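Long-range contacts in alanine racemase (Enterococcus faecalis, PDB 3E6E), which belongs to the alanine racemase family, two-domain enzymes that pair an N-terminal TIM barrel with a mostly beta C-terminal domain: residues 104-109 against 129-134; 164-169 against 196-201. The protein carries 1 engineered substitution. All coordinates share one frame; numbering follows the deposited sequence.

Interaction 1 of 2, residues 104-109 against 129-134; sequences VTVATQ and VHLKVD
V106 and H130 meet backbone to backbone in the middle of this parallel strand pair: V106 N donates to H130 O at 3.0 Å. A straighter bond (153°) runs from H130 N to V104 O at 2.8 Å, and K132 N closes the zigzag on V106 O at 3.2 Å, tilted from the carbonyl plane. The face made by V104, V106, V129 and L131 is aliphatic. V104 CG2 reaches V129 CG1 at 4.2 Å, and V106, with chi1 at 42°, tucks CG1 between its own N and carbonyl carbon, 4.1 Å from V129 CB. Beta-branched valines suit this face, being compact and content with extended backbones. On the other face T105 splits its branches: with OG1 beside the backbone N (chi1 -60°), CG2 falls anti to that N and leans on K132 CB at 3.7 Å, while OG1 bonds I85 O on the next strand. K132 gives only its base to this contact, its extended chain carrying the amine away toward the bound DCS. H130 ND1 bonds H203. Helix 109-117 connects strands 103-106 and 129-132 in a beta-alpha-beta unit of the barrel; W111 packs on V104 and V106, L112 on V106, L131 meets helix 145-158, and F167 lies against T105.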
ATOM      1  N   VAL A 104      -4.018  27.152  -3.966  1.00 23.23           N
ATOM      2  CA  VAL A 104      -5.028  26.139  -4.240  1.00 23.18           C
ATOM      3  C   VAL A 104      -5.452  26.114  -5.697  1.00 23.00           C
ATOM      4  O   VAL A 104      -5.380  27.121  -6.405  1.00 21.89           O
ATOM      5  CB  VAL A 104      -6.304  26.365  -3.402  1.00 23.27           C
ATOM      6  CG1 VAL A 104      -5.957  26.423  -1.923  1.00 24.23           C
ATOM      7  CG2 VAL A 104      -6.991  27.653  -3.842  1.00 23.70           C
ATOM      8  N   THR A 105      -5.912  24.951  -6.134  1.00 22.67           N
ATOM      9  CA  THR A 105      -6.382  24.794  -7.495  1.00 22.32           C
ATOM     10  C   THR A 105      -7.866  25.090  -7.465  1.00 20.53           C
ATOM     11  O   THR A 105      -8.523  24.854  -6.463  1.00 19.48           O
ATOM     12  CB  THR A 105      -6.144  23.355  -7.993  1.00 23.40           C
ATOM     13  OG1 THR A 105      -4.737  23.072  -7.945  1.00 24.59           O
ATOM     14  CG2 THR A 105      -6.650  23.185  -9.422  1.00 21.81           C
ATOM     15  N   VAL A 106      -8.384  25.638  -8.551  1.00 21.27           N
ATOM     16  CA  VAL A 106      -9.805  25.947  -8.643  1.00 23.58           C
ATOM     17  C   VAL A 106     -10.259  25.594 -10.052  1.00 23.71           C
ATOM     18  O   VAL A 106      -9.682  26.064 -11.034  1.00 23.38           O
ATOM     19  CB  VAL A 106     -10.077  27.452  -8.330  1.00 24.39           C
ATOM     20  CG1 VAL A 106      -9.039  28.317  -8.981  1.00 25.78           C
ATOM     21  CG2 VAL A 106     -11.449  27.844  -8.828  1.00 25.36           C
ATOM     22  N   ALA A 107     -11.282  24.751 -10.149  1.00 23.94           N
ATOM     23  CA  ALA A 107     -11.765  24.315 -11.451  1.00 23.63           C
ATOM     24  C   ALA A 107     -13.227  24.643 -11.744  1.00 24.53           C
ATOM     25  O   ALA A 107     -13.827  24.066 -12.652  1.00 26.02           O
ATOM     26  CB  ALA A 107     -11.532  22.822 -11.595  1.00 22.33           C
ATOM     27  N   THR A 108     -13.805  25.558 -10.979  1.00 24.97           N
ATOM     28  CA  THR A 108     -15.186  25.957 -11.202  1.00 26.25           C
ATOM     29  C   THR A 108     -15.471  27.363 -10.692  1.00 26.76           C
ATOM     30  O   THR A 108     -14.806  27.862  -9.789  1.00 26.60           O
ATOM     31  CB  THR A 108     -16.173  24.982 -10.537  1.00 26.71           C
ATOM     32  OG1 THR A 108     -15.689  24.624  -9.237  1.00 27.27           O
ATOM     33  CG2 THR A 108     -16.355  23.739 -11.394  1.00 25.51           C
ATOM     34  N   GLN A 109     -16.473  27.999 -11.285  1.00 29.01           N
ATOM     35  CA  GLN A 109     -16.868  29.358 -10.917  1.00 28.43           C
ATOM     36  C   GLN A 109     -17.588  29.288  -9.591  1.00 28.50           C
ATOM     37  O   GLN A 109     -17.341  30.089  -8.695  1.00 28.77           O
ATOM     38  CB  GLN A 109     -17.801  29.939 -11.991  1.00 29.33           C
ATOM     39  CG  GLN A 109     -18.187  31.411 -11.826  1.00 29.49           C
ATOM     40  CD  GLN A 109     -16.995  32.347 -11.901  1.00 27.97           C
ATOM     41  OE1 GLN A 109     -16.229  32.322 -12.870  1.00 27.88           O
ATOM     42  NE2 GLN A 109     -16.832  33.178 -10.874  1.00 26.73           N
ATOM     43  N   VAL A 129      -4.568  31.579  -5.722  1.00 23.86           N
ATOM     44  CA  VAL A 129      -5.255  30.561  -6.520  1.00 22.48           C
ATOM     45  C   VAL A 129      -4.641  30.298  -7.884  1.00 21.37           C
ATOM     46  O   VAL A 129      -4.042  31.172  -8.484  1.00 20.52           O
ATOM     47  CB  VAL A 129      -6.755  30.916  -6.774  1.00 22.18           C
ATOM     48  CG1 VAL A 129      -7.392  31.476  -5.512  1.00 22.53           C
ATOM     49  CG2 VAL A 129      -6.874  31.881  -7.929  1.00 19.81           C
ATOM     50  N   HIS A 130      -4.807  29.072  -8.362  1.00 22.93           N
ATOM     51  CA  HIS A 130      -4.324  28.658  -9.672  1.00 23.68           C
ATOM     52  C   HIS A 130      -5.566  28.121 -10.381  1.00 25.38           C
ATOM     53  O   HIS A 130      -6.270  27.252  -9.844  1.00 27.53           O
ATOM     54  CB  HIS A 130      -3.265  27.556  -9.545  1.00 21.97           C
ATOM     55  CG  HIS A 130      -1.914  28.051  -9.130  1.00 21.73           C
ATOM     56  ND1 HIS A 130      -0.824  28.030  -9.974  1.00 22.17           N
ATOM     57  CD2 HIS A 130      -1.469  28.564  -7.957  1.00 21.63           C
ATOM     58  CE1 HIS A 130       0.232  28.508  -9.338  1.00 21.33           C
ATOM     59  NE2 HIS A 130      -0.133  28.839  -8.113  1.00 20.81           N
ATOM     60  N   LEU A 131      -5.851  28.648 -11.568  1.00 24.88           N
ATOM     61  CA  LEU A 131      -7.027  28.226 -12.320  1.00 24.78           C
ATOM     62  C   LEU A 131      -6.711  27.098 -13.282  1.00 24.20           C
ATOM     63  O   LEU A 131      -6.063  27.310 -14.299  1.00 25.71           O
ATOM     64  CB  LEU A 131      -7.614  29.423 -13.079  1.00 23.72           C
ATOM     65  CG  LEU A 131      -8.598  30.343 -12.344  1.00 23.28           C
ATOM     66  CD1 LEU A 131      -8.132  30.597 -10.936  1.00 23.26           C
ATOM     67  CD2 LEU A 131      -8.730  31.659 -13.113  1.00 23.41           C
ATOM     68  N   LYS A 132      -7.172  25.893 -12.974  1.00 24.15           N
ATOM     69  CA  LYS A 132      -6.888  24.777 -13.870  1.00 23.84           C
ATOM     70  C   LYS A 132      -7.928  24.655 -14.975  1.00 22.49           C
ATOM     71  O   LYS A 132      -9.128  24.555 -14.718  1.00 20.53           O
ATOM     72  CB  LYS A 132      -6.801  23.436 -13.115  1.00 24.47           C
ATOM     73  CG  LYS A 132      -6.256  22.296 -14.012  1.00 27.61           C
ATOM     74  CD  LYS A 132      -6.374  20.887 -13.409  1.00 28.01           C
ATOM     75  CE  LYS A 132      -5.871  19.812 -14.395  1.00 27.74           C
ATOM     76  NZ  LYS A 132      -6.015  18.407 -13.892  1.00 24.65           N
ATOM     77  N   VAL A 133      -7.447  24.667 -16.211  1.00 20.96           N
ATOM     78  CA  VAL A 133      -8.307  24.516 -17.368  1.00 20.75           C
ATOM     79  C   VAL A 133      -8.118  23.102 -17.948  1.00 19.98           C
ATOM     80  O   VAL A 133      -6.995  22.655 -18.169  1.00 18.61           O
ATOM     81  CB  VAL A 133      -7.998  25.611 -18.432  1.00 19.28           C
ATOM     82  CG1 VAL A 133      -6.530  25.944 -18.425  1.00 22.75           C
ATOM     83  CG2 VAL A 133      -8.413  25.145 -19.807  1.00 20.58           C
ATOM     84  N   ASP A 134      -9.224  22.391 -18.151  1.00 20.06           N
ATOM     85  CA  ASP A 134      -9.166  21.051 -18.702  1.00 20.45           C
ATOM     86  C   ASP A 134      -9.042  21.232 -20.182  1.00 22.12           C
ATOM     87  O   ASP A 134      -9.828  21.964 -20.770  1.00 23.84           O
ATOM     88  CB  ASP A 134     -10.440  20.267 -18.418  1.00 20.58           C
ATOM     89  CG  ASP A 134     -10.412  18.858 -19.024  1.00 19.97           C
ATOM     90  OD1 ASP A 134      -9.542  18.572 -19.880  1.00 17.31           O
ATOM     91  OD2 ASP A 134     -11.280  18.049 -18.644  1.00 18.57           O
TER

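Interaction 2 of 2, residues 164-169 against 196-201; sequences EGIFTH and EELPRY. With DCS (D-[3-hydroxy-2-methyl-5-phosphonooxymethyl-pyridin-4-ylmethyl]-N,O-cycloserylamide), chain D.
G165 lets the carbonyl of Y201 come unusually close: Y201 O lies 3.0 Å from G165 CA, an approach possible because glycine carries no side chain to hold the strands apart. Two backbone bonds flank this point. E164 O accepts from Y201 N at 2.8 Å (156°), and Y201 O accepts from I166 N at 3.0 Å, making one parallel bridge, G165 with Y201, which the strand continues through H203. Beyond it, P199 turns its ring across the I166 side chain at about a right angle, CD meeting I166 CD1 at 3.5 Å; the rigid, apolar ring suits a loop entering the sheet, and L198 extends the greasy patch more loosely. The side chains of E164 and Y201 run side by side, OE1 of E164 3.9 Å from CE1 of Y201, with carboxylate and ring 67° apart. R200 bends at chi3 (-44°), which turns one face of its guanidinium to E164 CG, 4.3 Å above the group's centre. Beyond the strand, in the loop that follows it, one face of the H169 ring lies over the DCS pyridine, H169 ND1 being 3.5 Å from DCS C2, and its NE2 bonds Y267 of the second subunit. The buried carboxylate of E164 forms a salt bridge with R128 and bonds S103, while R200 stays too distant for a salt bridge; so much positive and donor character around it probably keeps E164 ionised.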
ATOM      1  N   GLU A 164      -2.323  33.219  -8.687  1.00 26.12           N
ATOM      2  CA  GLU A 164      -0.908  33.036  -8.870  1.00 25.61           C
ATOM      3  C   GLU A 164      -0.615  32.460 -10.233  1.00 24.90           C
ATOM      4  O   GLU A 164       0.487  32.633 -10.750  1.00 26.06           O
ATOM      5  CB  GLU A 164      -0.371  32.110  -7.794  1.00 27.59           C
ATOM      6  CG  GLU A 164       0.769  32.688  -7.017  1.00 27.98           C
ATOM      7  CD  GLU A 164       1.091  31.851  -5.818  1.00 29.02           C
ATOM      8  OE1 GLU A 164       1.500  30.682  -6.006  1.00 27.36           O
ATOM      9  OE2 GLU A 164       0.918  32.363  -4.690  1.00 30.59           O
ATOM     10  N   GLY A 165      -1.585  31.766 -10.823  1.00 23.18           N
ATOM     11  CA  GLY A 165      -1.329  31.208 -12.140  1.00 22.52           C
ATOM     12  C   GLY A 165      -2.409  30.388 -12.807  1.00 21.98           C
ATOM     13  O   GLY A 165      -3.482  30.173 -12.254  1.00 23.18           O
ATOM     14  N   ILE A 166      -2.119  29.967 -14.030  1.00 21.23           N
ATOM     15  CA  ILE A 166      -3.012  29.117 -14.804  1.00 21.55           C
ATOM     16  C   ILE A 166      -2.148  27.943 -15.229  1.00 22.23           C
ATOM     17  O   ILE A 166      -0.926  28.051 -15.341  1.00 21.66           O
ATOM     18  CB  ILE A 166      -3.552  29.775 -16.114  1.00 21.42           C
ATOM     19  CG1 ILE A 166      -3.012  31.187 -16.265  1.00 22.47           C
ATOM     20  CG2 ILE A 166      -5.064  29.746 -16.143  1.00 19.98           C
ATOM     21  CD1 ILE A 166      -1.693  31.224 -16.983  1.00 26.25           C
ATOM     22  N   PHE A 167      -2.793  26.816 -15.473  1.00 23.43           N
ATOM     23  CA  PHE A 167      -2.082  25.624 -15.893  1.00 22.39           C
ATOM     24  C   PHE A 167      -3.062  24.552 -16.318  1.00 21.14           C
ATOM     25  O   PHE A 167      -4.269  24.631 -16.041  1.00 20.58           O
ATOM     26  CB  PHE A 167      -1.249  25.081 -14.737  1.00 21.06           C
ATOM     27  CG  PHE A 167      -2.071  24.493 -13.640  1.00 21.34           C
ATOM     28  CD1 PHE A 167      -2.130  23.115 -13.454  1.00 22.83           C
ATOM     29  CD2 PHE A 167      -2.811  25.314 -12.807  1.00 21.19           C
ATOM     30  CE1 PHE A 167      -2.924  22.564 -12.442  1.00 23.04           C
ATOM     31  CE2 PHE A 167      -3.604  24.780 -11.800  1.00 21.81           C
ATOM     32  CZ  PHE A 167      -3.663  23.401 -11.614  1.00 23.10           C
ATOM     33  N   THR A 168      -2.521  23.556 -17.003  1.00 18.92           N
ATOM     34  CA  THR A 168      -3.300  22.412 -17.422  1.00 18.40           C
ATOM     35  C   THR A 168      -2.399  21.182 -17.280  1.00 18.79           C
ATOM     36  O   THR A 168      -1.226  21.292 -16.895  1.00 18.81           O
ATOM     37  CB  THR A 168      -3.782  22.531 -18.852  1.00 16.39           C
ATOM     38  OG1 THR A 168      -4.792  21.545 -19.071  1.00 18.27           O
ATOM     39  CG2 THR A 168      -2.647  22.291 -19.823  1.00 15.53           C
ATOM     40  N   HIS A 169      -2.930  20.009 -17.588  1.00 16.99           N
ATOM     41  CA  HIS A 169      -2.141  18.810 -17.430  1.00 15.14           C
ATOM     42  C   HIS A 169      -2.303  17.929 -18.647  1.00 13.61           C
ATOM     43  O   HIS A 169      -3.403  17.748 -19.149  1.00 13.05           O
ATOM     44  CB  HIS A 169      -2.587  18.077 -16.159  1.00 16.60           C
ATOM     45  CG  HIS A 169      -1.730  16.896 -15.813  1.00 21.12           C
ATOM     46  ND1 HIS A 169      -0.393  17.012 -15.487  1.00 20.80           N
ATOM     47  CD2 HIS A 169      -2.006  15.569 -15.800  1.00 20.04           C
ATOM     48  CE1 HIS A 169       0.115  15.809 -15.294  1.00 20.35           C
ATOM     49  NE2 HIS A 169      -0.842  14.918 -15.478  1.00 21.70           N
ATOM     50  N   GLU A 196      -6.250  39.118 -21.628  1.00 40.67           N
ATOM     51  CA  GLU A 196      -5.289  40.173 -21.922  1.00 44.20           C
ATOM     52  C   GLU A 196      -4.490  40.390 -20.643  1.00 44.85           C
ATOM     53  O   GLU A 196      -4.552  41.458 -20.038  1.00 46.27           O
ATOM     54  CB  GLU A 196      -5.993  41.473 -22.340  1.00 45.72           C
ATOM     55  CG  GLU A 196      -6.806  41.398 -23.652  1.00 49.13           C
ATOM     56  CD  GLU A 196      -5.999  40.918 -24.871  1.00 50.57           C
ATOM     57  OE1 GLU A 196      -4.797  41.254 -24.990  1.00 50.40           O
ATOM     58  OE2 GLU A 196      -6.583  40.215 -25.730  1.00 50.54           O
ATOM     59  N   GLU A 197      -3.755  39.352 -20.239  1.00 45.55           N
ATOM     60  CA  GLU A 197      -2.936  39.376 -19.026  1.00 44.65           C
ATOM     61  C   GLU A 197      -2.665  37.943 -18.518  1.00 43.57           C
ATOM     62  O   GLU A 197      -3.436  37.021 -18.789  1.00 42.90           O
ATOM     63  CB  GLU A 197      -3.648  40.175 -17.938  1.00 45.09           C
ATOM     64  CG  GLU A 197      -2.758  40.632 -16.810  1.00 48.00           C
ATOM     65  CD  GLU A 197      -2.646  42.144 -16.742  1.00 49.65           C
ATOM     66  OE1 GLU A 197      -1.894  42.723 -17.558  1.00 49.56           O
ATOM     67  OE2 GLU A 197      -3.320  42.752 -15.877  1.00 50.78           O
ATOM     68  N   LEU A 198      -1.573  37.765 -17.778  1.00 41.53           N
ATOM     69  CA  LEU A 198      -1.210  36.458 -17.235  1.00 38.95           C
ATOM     70  C   LEU A 198      -0.660  36.630 -15.827  1.00 38.20           C
ATOM     71  O   LEU A 198      -0.171  37.699 -15.474  1.00 39.62           O
ATOM     72  CB  LEU A 198      -0.156  35.802 -18.115  1.00 38.66           C
ATOM     73  CG  LEU A 198      -0.557  35.680 -19.581  1.00 38.58           C
ATOM     74  CD1 LEU A 198       0.650  35.316 -20.422  1.00 38.48           C
ATOM     75  CD2 LEU A 198      -1.654  34.648 -19.714  1.00 38.68           C
ATOM     76  N   PRO A 199      -0.714  35.575 -15.005  1.00 36.98           N
ATOM     77  CA  PRO A 199      -0.221  35.628 -13.628  1.00 35.66           C
ATOM     78  C   PRO A 199       1.248  35.272 -13.494  1.00 34.13           C
ATOM     79  O   PRO A 199       1.953  35.152 -14.487  1.00 34.63           O
ATOM     80  CB  PRO A 199      -1.129  34.646 -12.897  1.00 36.88           C
ATOM     81  CG  PRO A 199      -1.683  33.724 -14.006  1.00 38.19           C
ATOM     82  CD  PRO A 199      -1.174  34.224 -15.337  1.00 38.13           C
ATOM     83  N   ARG A 200       1.706  35.104 -12.260  1.00 32.72           N
ATOM     84  CA  ARG A 200       3.102  34.781 -12.000  1.00 30.33           C
ATOM     85  C   ARG A 200       3.516  33.478 -12.639  1.00 28.05           C
ATOM     86  O   ARG A 200       4.611  33.371 -13.181  1.00 27.52           O
ATOM     87  CB  ARG A 200       3.356  34.686 -10.498  1.00 32.87           C
ATOM     88  CG  ARG A 200       4.832  34.644 -10.116  1.00 36.28           C
ATOM     89  CD  ARG A 200       5.010  34.515  -8.604  1.00 40.91           C
ATOM     90  NE  ARG A 200       4.109  35.401  -7.858  1.00 45.18           N
ATOM     91  CZ  ARG A 200       4.081  35.511  -6.530  1.00 46.41           C
ATOM     92  NH1 ARG A 200       4.914  34.792  -5.779  1.00 46.83           N
ATOM     93  NH2 ARG A 200       3.194  36.317  -5.951  1.00 45.53           N
ATOM     94  N   TYR A 201       2.634  32.485 -12.572  1.00 27.51           N
ATOM     95  CA  TYR A 201       2.921  31.157 -13.119  1.00 25.80           C
ATOM     96  C   TYR A 201       2.015  30.692 -14.260  1.00 23.44           C
ATOM     97  O   TYR A 201       0.794  30.799 -14.195  1.00 23.15           O
ATOM     98  CB  TYR A 201       2.869  30.120 -11.994  1.00 25.61           C
ATOM     99  CG  TYR A 201       3.866  30.363 -10.893  1.00 24.59           C
ATOM    100  CD1 TYR A 201       3.446  30.710  -9.612  1.00 25.78           C
ATOM    101  CD2 TYR A 201       5.229  30.215 -11.121  1.00 25.23           C
ATOM    102  CE1 TYR A 201       4.365  30.896  -8.574  1.00 26.19           C
ATOM    103  CE2 TYR A 201       6.156  30.399 -10.094  1.00 25.97           C
ATOM    104  CZ  TYR A 201       5.719  30.735  -8.821  1.00 26.34           C
ATOM    105  OH  TYR A 201       6.631  30.877  -7.793  1.00 28.60           O
TER
HETATM  106  N1  DCS D 372       0.966  17.992 -12.365  1.00 29.63           N
HETATM  107  C2  DCS D 372      -0.312  17.443 -12.018  1.00 29.64           C
HETATM  108  C2A DCS D 372      -1.575  18.278 -12.108  1.00 31.69           C
HETATM  109  C3  DCS D 372      -0.348  16.108 -11.601  1.00 29.97           C
HETATM  110  O3  DCS D 372      -1.511  15.514 -11.253  1.00 30.58           O
HETATM  111  C4  DCS D 372       0.897  15.358 -11.538  1.00 30.89           C
HETATM  112  C4A DCS D 372       0.870  13.909 -11.095  1.00 34.27           C
HETATM  113  C5  DCS D 372       2.148  16.017 -11.917  1.00 28.15           C
HETATM  114  C6  DCS D 372       2.148  17.308 -12.314  1.00 28.49           C
HETATM  115  C5A DCS D 372       3.487  15.322 -11.893  1.00 26.89           C
HETATM  116  O4P DCS D 372       3.490  14.303 -12.895  1.00 27.14           O
HETATM  117  P   DCS D 372       4.707  13.327 -13.214  1.00 25.04           P
HETATM  118  O1P DCS D 372       5.812  14.166 -13.635  1.00 26.02           O
HETATM  119  O2P DCS D 372       5.024  12.560 -12.013  1.00 24.66           O
HETATM  120  O3P DCS D 372       4.291  12.448 -14.301  1.00 25.99           O
HETATM  121  N   DCS D 372      -0.039  13.098 -12.000  1.00 37.03           N
HETATM  122  CA  DCS D 372      -0.226  11.724 -11.789  1.00 37.37           C
HETATM  123  C   DCS D 372      -1.386  11.124 -11.214  1.00 38.21           C
HETATM  124  O   DCS D 372      -2.481  11.790 -10.746  1.00 39.09           O
HETATM  125  ND  DCS D 372      -1.226   9.824 -11.213  1.00 37.84           N
HETATM  126  OG  DCS D 372       0.005   9.532 -11.764  1.00 37.75           O
HETATM  127  CB  DCS D 372       0.608  10.689 -12.109  1.00 38.26           C

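In the fold
Interactions 1 and 2 are successive pairings in one parallel barrel sheet, their centres 10 Å apart, and strands 129-132 and 165-167 are neighbours that join them. V129 O probably accepts from E164 N at 2.7 Å at one end of this seam, and V133 O from T168 OG1 at 2.6 Å at the other. Between them K132 CB packs against F167 CZ at 3.5 Å. A side-chain link also crosses: H130 NE2 and E164 OE1 are hydrogen-bonded, tying the histidine of 129-134 to the charged cluster of 164-169. At the C-terminal ends of the strands the segments run on toward the ligand: the K132 side chain is about 5 Å from DCS, and H169 belongs to its pocket.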